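PDB 2Z0Q: Rho guanine nucleotide exchange factor 3 from Mus musculus, which acts as a guanine nucleotide exchange factor for the small GTPases RhoA and RhoB, represented here by its DH-PH fragment. Local coordinates for residues A[51-63]-A[117-131]. Sequence-based numbering, arbitrary orientation.
Sequences KLSIMTEQELNQI and AAKALLDHKKQDHRV
Glu59 and Lys125 form the central salt bridge between two parts of the all-helical DH domain, the short helix 57-63 and the C-terminal end of the helix that runs through 117-125, whose axes approach to 9.7 Å with a signed crossing angle of -127°. The two side chains cross at about a right angle. Lys125 NZ donates to Glu59 OE2 at 2.7 Å, coming from above the carboxylate plane, 35° out of it, while its bond to OE1 is weak. Glu59 is also half of a capping box: Thr56 N, bonded to OE1 on its anti side, holds the carboxylate from its own segment while Lys125 holds it from the other; in return Thr56 OG1 accepts from Glu59 N at 2.9 Å. With an alanine here in place of Glu59, the Lys125 ammonium would probably lose its carboxylate partner, and Thr56 N its capping acceptor.

Beside this pair, Leu121, with CG anti to the backbone N, directs CD2 against Glu59 O and onto Ile63 CD1 at 3.8 Å, the two side chains crossing nearly perpendicularly. Ile63 CD1 also meets Leu122 CD1; the Leu122 side chain also touches Trp150 and Leu153. Met55, present as selenomethionine, starts away from the partner segment, but the bend at chi3 (74°) brings its CE to Leu121 CD2 and tightly against the Lys125 methylenes. Farther along, Ile54 CG2 packs on Val131 CG1 at 3.6 Å. The extended Arg130 reaches toward Ser53 and Ile54, but the placing of its guanidinium is doubtful because CZ sits too close to Ser53 O.

Asp128 N-caps the helix that follows, its OD2 accepting weakly from Arg130 N. Its other oxygen, OD1, takes a bond from a bridging water that also donates to Ile54 O at 2.7 Å and accepts from Lys125 NZ.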
loop_
_atom_site.group_PDB
_atom_site.type_symbol
_atom_site.label_atom_id
_atom_site.label_comp_id
_atom_site.label_asym_id
_atom_site.label_seq_id
_atom_site.Cartn_x
_atom_site.Cartn_y
_atom_site.Cartn_z
ATOM N N LYS A 51 -1.543 -12.795 -23.029
ATOM C CA LYS A 51 -1.235 -13.665 -24.160
ATOM C C LYS A 51 -1.021 -15.112 -23.749
ATOM O O LYS A 51 -1.266 -16.023 -24.543
ATOM C CB LYS A 51 0.013 -13.171 -24.888
ATOM C CG LYS A 51 -0.207 -11.911 -25.684
ATOM C CD LYS A 51 1.068 -11.511 -26.404
ATOM C CE LYS A 51 0.906 -10.157 -27.074
ATOM N NZ LYS A 51 0.565 -9.104 -26.071
ATOM N N LEU A 52 -0.566 -15.315 -22.514
ATOM C CA LEU A 52 -0.300 -16.653 -21.997
ATOM C C LEU A 52 -1.327 -17.099 -20.961
ATOM O O LEU A 52 -1.130 -18.110 -20.269
ATOM C CB LEU A 52 1.099 -16.701 -21.386
ATOM C CG LEU A 52 2.254 -16.452 -22.359
ATOM C CD1 LEU A 52 3.547 -16.278 -21.570
ATOM C CD2 LEU A 52 2.379 -17.614 -23.348
ATOM N N SER A 53 -2.407 -16.330 -20.844
ATOM C CA SER A 53 -3.499 -16.640 -19.915
ATOM C C SER A 53 -3.046 -16.968 -18.495
ATOM O O SER A 53 -3.616 -17.848 -17.855
ATOM C CB SER A 53 -4.305 -17.825 -20.467
ATOM O OG SER A 53 -4.717 -17.584 -21.799
ATOM N N ILE A 54 -2.024 -16.268 -18.003
ATOM C CA ILE A 54 -1.489 -16.496 -16.649
ATOM C C ILE A 54 -2.513 -16.175 -15.551
ATOM O O ILE A 54 -2.475 -16.733 -14.462
ATOM C CB ILE A 54 -0.229 -15.662 -16.446
ATOM C CG1 ILE A 54 0.778 -16.026 -17.533
ATOM C CG2 ILE A 54 0.361 -15.901 -15.041
ATOM C CD1 ILE A 54 1.986 -15.124 -17.567
HETATM N N MSE A 55 -3.423 -15.263 -15.855
HETATM C CA MSE A 55 -4.492 -14.884 -14.937
HETATM C C MSE A 55 -5.694 -14.657 -15.840
HETATM O O MSE A 55 -5.535 -14.479 -17.046
HETATM C CB MSE A 55 -4.178 -13.571 -14.207
HETATM C CG MSE A 55 -3.044 -13.622 -13.185
HETATM SE SE MSE A 55 -2.949 -11.973 -12.113
HETATM C CE MSE A 55 -4.466 -12.254 -11.000
ATOM N N THR A 56 -6.889 -14.632 -15.277
ATOM C CA THR A 56 -8.065 -14.411 -16.113
ATOM C C THR A 56 -8.115 -12.969 -16.632
ATOM O O THR A 56 -7.409 -12.085 -16.132
ATOM C CB THR A 56 -9.359 -14.722 -15.346
ATOM O OG1 THR A 56 -9.659 -13.654 -14.432
ATOM C CG2 THR A 56 -9.196 -16.031 -14.576
ATOM N N GLU A 57 -8.929 -12.735 -17.652
ATOM C CA GLU A 57 -9.042 -11.393 -18.194
ATOM C C GLU A 57 -9.610 -10.550 -17.079
ATOM O O GLU A 57 -9.254 -9.387 -16.918
ATOM C CB GLU A 57 -9.988 -11.353 -19.399
ATOM C CG GLU A 57 -9.448 -12.088 -20.621
ATOM C CD GLU A 57 -10.293 -11.867 -21.867
ATOM O OE1 GLU A 57 -10.415 -10.697 -22.302
ATOM O OE2 GLU A 57 -10.828 -12.865 -22.404
ATOM N N GLN A 58 -10.495 -11.153 -16.298
ATOM C CA GLN A 58 -11.109 -10.445 -15.192
ATOM C C GLN A 58 -10.017 -9.951 -14.228
ATOM O O GLN A 58 -9.894 -8.748 -13.977
ATOM C CB GLN A 58 -12.068 -11.376 -14.448
ATOM C CG GLN A 58 -13.206 -11.933 -15.300
ATOM C CD GLN A 58 -12.762 -12.987 -16.311
ATOM O OE1 GLN A 58 -12.253 -14.053 -15.944
ATOM N NE2 GLN A 58 -12.967 -12.691 -17.596
ATOM N N GLU A 59 -9.242 -10.899 -13.704
ATOM C CA GLU A 59 -8.157 -10.631 -12.759
ATOM C C GLU A 59 -7.119 -9.617 -13.219
ATOM O O GLU A 59 -6.627 -8.833 -12.410
ATOM C CB GLU A 59 -7.444 -11.940 -12.399
ATOM C CG GLU A 59 -8.340 -12.954 -11.702
ATOM C CD GLU A 59 -7.685 -14.313 -11.567
ATOM O OE1 GLU A 59 -6.897 -14.689 -12.457
ATOM O OE2 GLU A 59 -7.959 -15.010 -10.577
ATOM N N LEU A 60 -6.770 -9.654 -14.504
ATOM C CA LEU A 60 -5.793 -8.737 -15.071
ATOM C C LEU A 60 -6.410 -7.369 -15.215
ATOM O O LEU A 60 -5.727 -6.353 -15.035
ATOM C CB LEU A 60 -5.321 -9.220 -16.450
ATOM C CG LEU A 60 -4.455 -10.479 -16.477
ATOM C CD1 LEU A 60 -4.195 -10.910 -17.917
ATOM C CD2 LEU A 60 -3.150 -10.196 -15.760
ATOM N N ASN A 61 -7.697 -7.331 -15.560
ATOM C CA ASN A 61 -8.380 -6.052 -15.719
ATOM C C ASN A 61 -8.455 -5.373 -14.371
ATOM O O ASN A 61 -8.338 -4.149 -14.285
ATOM C CB ASN A 61 -9.802 -6.227 -16.259
ATOM C CG ASN A 61 -9.827 -6.671 -17.707
ATOM O OD1 ASN A 61 -9.050 -6.193 -18.537
ATOM N ND2 ASN A 61 -10.740 -7.573 -18.026
ATOM N N GLN A 62 -8.639 -6.178 -13.325
ATOM C CA GLN A 62 -8.742 -5.646 -11.976
ATOM C C GLN A 62 -7.403 -5.175 -11.411
ATOM O O GLN A 62 -7.363 -4.495 -10.385
ATOM C CB GLN A 62 -9.332 -6.688 -11.026
ATOM C CG GLN A 62 -9.901 -6.055 -9.758
ATOM C CD GLN A 62 -10.193 -7.060 -8.666
ATOM O OE1 GLN A 62 -10.846 -8.073 -8.896
ATOM N NE2 GLN A 62 -9.709 -6.781 -7.464
ATOM N N ILE A 63 -6.309 -5.533 -12.075
ATOM C CA ILE A 63 -4.991 -5.133 -11.603
ATOM C C ILE A 63 -4.374 -3.975 -12.392
ATOM O O ILE A 63 -3.821 -3.059 -11.793
ATOM C CB ILE A 63 -4.038 -6.364 -11.577
ATOM C CG1 ILE A 63 -4.496 -7.317 -10.463
ATOM C CG2 ILE A 63 -2.594 -5.939 -11.353
ATOM C CD1 ILE A 63 -3.709 -8.606 -10.373
ATOM N N ALA A 117 -8.910 -4.092 -3.193
ATOM C CA ALA A 117 -9.311 -5.321 -3.877
ATOM C C ALA A 117 -8.161 -5.867 -4.733
ATOM O O ALA A 117 -7.918 -7.066 -4.746
ATOM C CB ALA A 117 -10.545 -5.068 -4.737
ATOM N N ALA A 118 -7.435 -4.991 -5.433
ATOM C CA ALA A 118 -6.318 -5.427 -6.278
ATOM C C ALA A 118 -5.176 -6.011 -5.454
ATOM O O ALA A 118 -4.576 -7.035 -5.815
ATOM C CB ALA A 118 -5.799 -4.232 -7.137
ATOM N N LYS A 119 -4.859 -5.357 -4.342
ATOM C CA LYS A 119 -3.787 -5.831 -3.484
ATOM C C LYS A 119 -4.165 -7.153 -2.836
ATOM O O LYS A 119 -3.318 -8.030 -2.691
ATOM C CB LYS A 119 -3.464 -4.819 -2.383
ATOM C CG LYS A 119 -2.773 -3.590 -2.903
ATOM C CD LYS A 119 -2.399 -2.646 -1.773
ATOM C CE LYS A 119 -1.103 -1.925 -2.105
ATOM N NZ LYS A 119 -0.700 -1.079 -0.962
ATOM N N ALA A 120 -5.427 -7.293 -2.450
ATOM C CA ALA A 120 -5.869 -8.547 -1.819
ATOM C C ALA A 120 -5.717 -9.691 -2.826
ATOM O O ALA A 120 -5.243 -10.782 -2.495
ATOM C CB ALA A 120 -7.318 -8.438 -1.374
ATOM N N LEU A 121 -6.141 -9.445 -4.058
ATOM C CA LEU A 121 -6.038 -10.457 -5.103
ATOM C C LEU A 121 -4.573 -10.777 -5.367
ATOM O O LEU A 121 -4.177 -11.945 -5.490
ATOM C CB LEU A 121 -6.690 -9.964 -6.389
ATOM C CG LEU A 121 -6.397 -10.811 -7.634
ATOM C CD1 LEU A 121 -7.116 -12.157 -7.523
ATOM C CD2 LEU A 121 -6.838 -10.067 -8.863
ATOM N N LEU A 122 -3.755 -9.738 -5.465
ATOM C CA LEU A 122 -2.341 -9.924 -5.725
ATOM C C LEU A 122 -1.665 -10.738 -4.612
ATOM O O LEU A 122 -0.801 -11.567 -4.894
ATOM C CB LEU A 122 -1.673 -8.556 -5.875
ATOM C CG LEU A 122 -0.391 -8.442 -6.689
ATOM C CD1 LEU A 122 -0.497 -9.270 -7.978
ATOM C CD2 LEU A 122 -0.150 -6.960 -7.014
ATOM N N ASP A 123 -2.040 -10.500 -3.360
ATOM C CA ASP A 123 -1.444 -11.249 -2.251
ATOM C C ASP A 123 -1.781 -12.727 -2.411
ATOM O O ASP A 123 -1.006 -13.611 -2.067
ATOM C CB ASP A 123 -1.998 -10.796 -0.890
ATOM C CG ASP A 123 -1.460 -9.449 -0.436
ATOM O OD1 ASP A 123 -0.442 -8.997 -0.993
ATOM O OD2 ASP A 123 -2.047 -8.863 0.511
ATOM N N HIS A 124 -2.969 -13.004 -2.917
ATOM C CA HIS A 124 -3.356 -14.381 -3.073
ATOM C C HIS A 124 -2.590 -15.046 -4.216
ATOM O O HIS A 124 -2.158 -16.192 -4.084
ATOM C CB HIS A 124 -4.856 -14.468 -3.315
ATOM C CG HIS A 124 -5.341 -15.862 -3.542
ATOM N ND1 HIS A 124 -5.205 -16.858 -2.599
ATOM C CD2 HIS A 124 -5.946 -16.431 -4.609
ATOM C CE1 HIS A 124 -5.707 -17.982 -3.077
ATOM N NE2 HIS A 124 -6.163 -17.750 -4.296
ATOM N N LYS A 125 -2.421 -14.317 -5.322
ATOM C CA LYS A 125 -1.728 -14.820 -6.505
ATOM C C LYS A 125 -0.273 -15.194 -6.293
ATOM O O LYS A 125 0.258 -16.025 -7.020
ATOM C CB LYS A 125 -1.820 -13.807 -7.646
ATOM C CG LYS A 125 -3.201 -13.715 -8.267
ATOM C CD LYS A 125 -3.556 -14.980 -9.062
ATOM C CE LYS A 125 -5.046 -14.992 -9.444
ATOM N NZ LYS A 125 -5.404 -16.019 -10.477
ATOM N N LYS A 126 0.390 -14.598 -5.311
ATOM C CA LYS A 126 1.782 -14.948 -5.099
ATOM C C LYS A 126 1.879 -16.392 -4.600
ATOM O O LYS A 126 2.978 -16.903 -4.384
ATOM C CB LYS A 126 2.448 -13.973 -4.118
ATOM C CG LYS A 126 1.832 -13.948 -2.743
ATOM C CD LYS A 126 2.231 -12.697 -1.975
ATOM C CE LYS A 126 3.723 -12.643 -1.691
ATOM N NZ LYS A 126 4.044 -11.505 -0.768
ATOM N N GLN A 127 0.727 -17.043 -4.431
ATOM C CA GLN A 127 0.659 -18.442 -3.987
ATOM C C GLN A 127 0.640 -19.368 -5.211
ATOM O O GLN A 127 1.106 -20.505 -5.164
ATOM C CB GLN A 127 -0.610 -18.689 -3.160
ATOM C CG GLN A 127 -0.710 -20.115 -2.629
ATOM C CD GLN A 127 -2.149 -20.597 -2.434
ATOM O OE1 GLN A 127 -2.969 -19.924 -1.797
ATOM N NE2 GLN A 127 -2.454 -21.778 -2.974
ATOM N N ASP A 128 0.090 -18.860 -6.305
ATOM C CA ASP A 128 -0.019 -19.587 -7.566
ATOM C C ASP A 128 1.379 -19.824 -8.159
ATOM O O ASP A 128 2.180 -18.903 -8.253
ATOM C CB ASP A 128 -0.903 -18.752 -8.506
ATOM C CG ASP A 128 -1.159 -19.416 -9.843
ATOM O OD1 ASP A 128 -2.191 -19.083 -10.465
ATOM O OD2 ASP A 128 -0.341 -20.241 -10.287
ATOM N N HIS A 129 1.682 -21.061 -8.549
ATOM C CA HIS A 129 3.001 -21.373 -9.113
ATOM C C HIS A 129 3.161 -20.844 -10.538
ATOM O O HIS A 129 4.221 -20.342 -10.918
ATOM C CB HIS A 129 3.252 -22.888 -9.117
ATOM C CG HIS A 129 3.251 -23.513 -7.754
ATOM N ND1 HIS A 129 3.845 -22.920 -6.660
ATOM C CD2 HIS A 129 2.779 -24.708 -7.323
ATOM C CE1 HIS A 129 3.742 -23.723 -5.615
ATOM N NE2 HIS A 129 3.100 -24.815 -5.990
ATOM N N ARG A 130 2.092 -20.962 -11.315
ATOM C CA ARG A 130 2.068 -20.517 -12.699
ATOM C C ARG A 130 2.503 -19.059 -12.813
ATOM O O ARG A 130 3.227 -18.684 -13.732
ATOM C CB ARG A 130 0.657 -20.685 -13.254
ATOM C CG ARG A 130 0.554 -20.511 -14.751
ATOM C CD ARG A 130 -0.893 -20.637 -15.214
ATOM N NE ARG A 130 -1.008 -20.350 -16.636
ATOM C CZ ARG A 130 -2.152 -20.133 -17.268
ATOM N NH1 ARG A 130 -3.302 -20.169 -16.602
ATOM N NH2 ARG A 130 -2.145 -19.873 -18.569
ATOM N N VAL A 131 2.047 -18.239 -11.873
ATOM C CA VAL A 131 2.403 -16.828 -11.866
ATOM C C VAL A 131 3.838 -16.635 -11.374
ATOM O O VAL A 131 4.652 -16.020 -12.071
ATOM C CB VAL A 131 1.438 -16.000 -10.970
ATOM C CG1 VAL A 131 0.005 -16.110 -11.489
ATOM C CG2 VAL A 131 1.520 -16.479 -9.544
HETATM O O HOH W 1 -3.138 -16.896 -11.843
#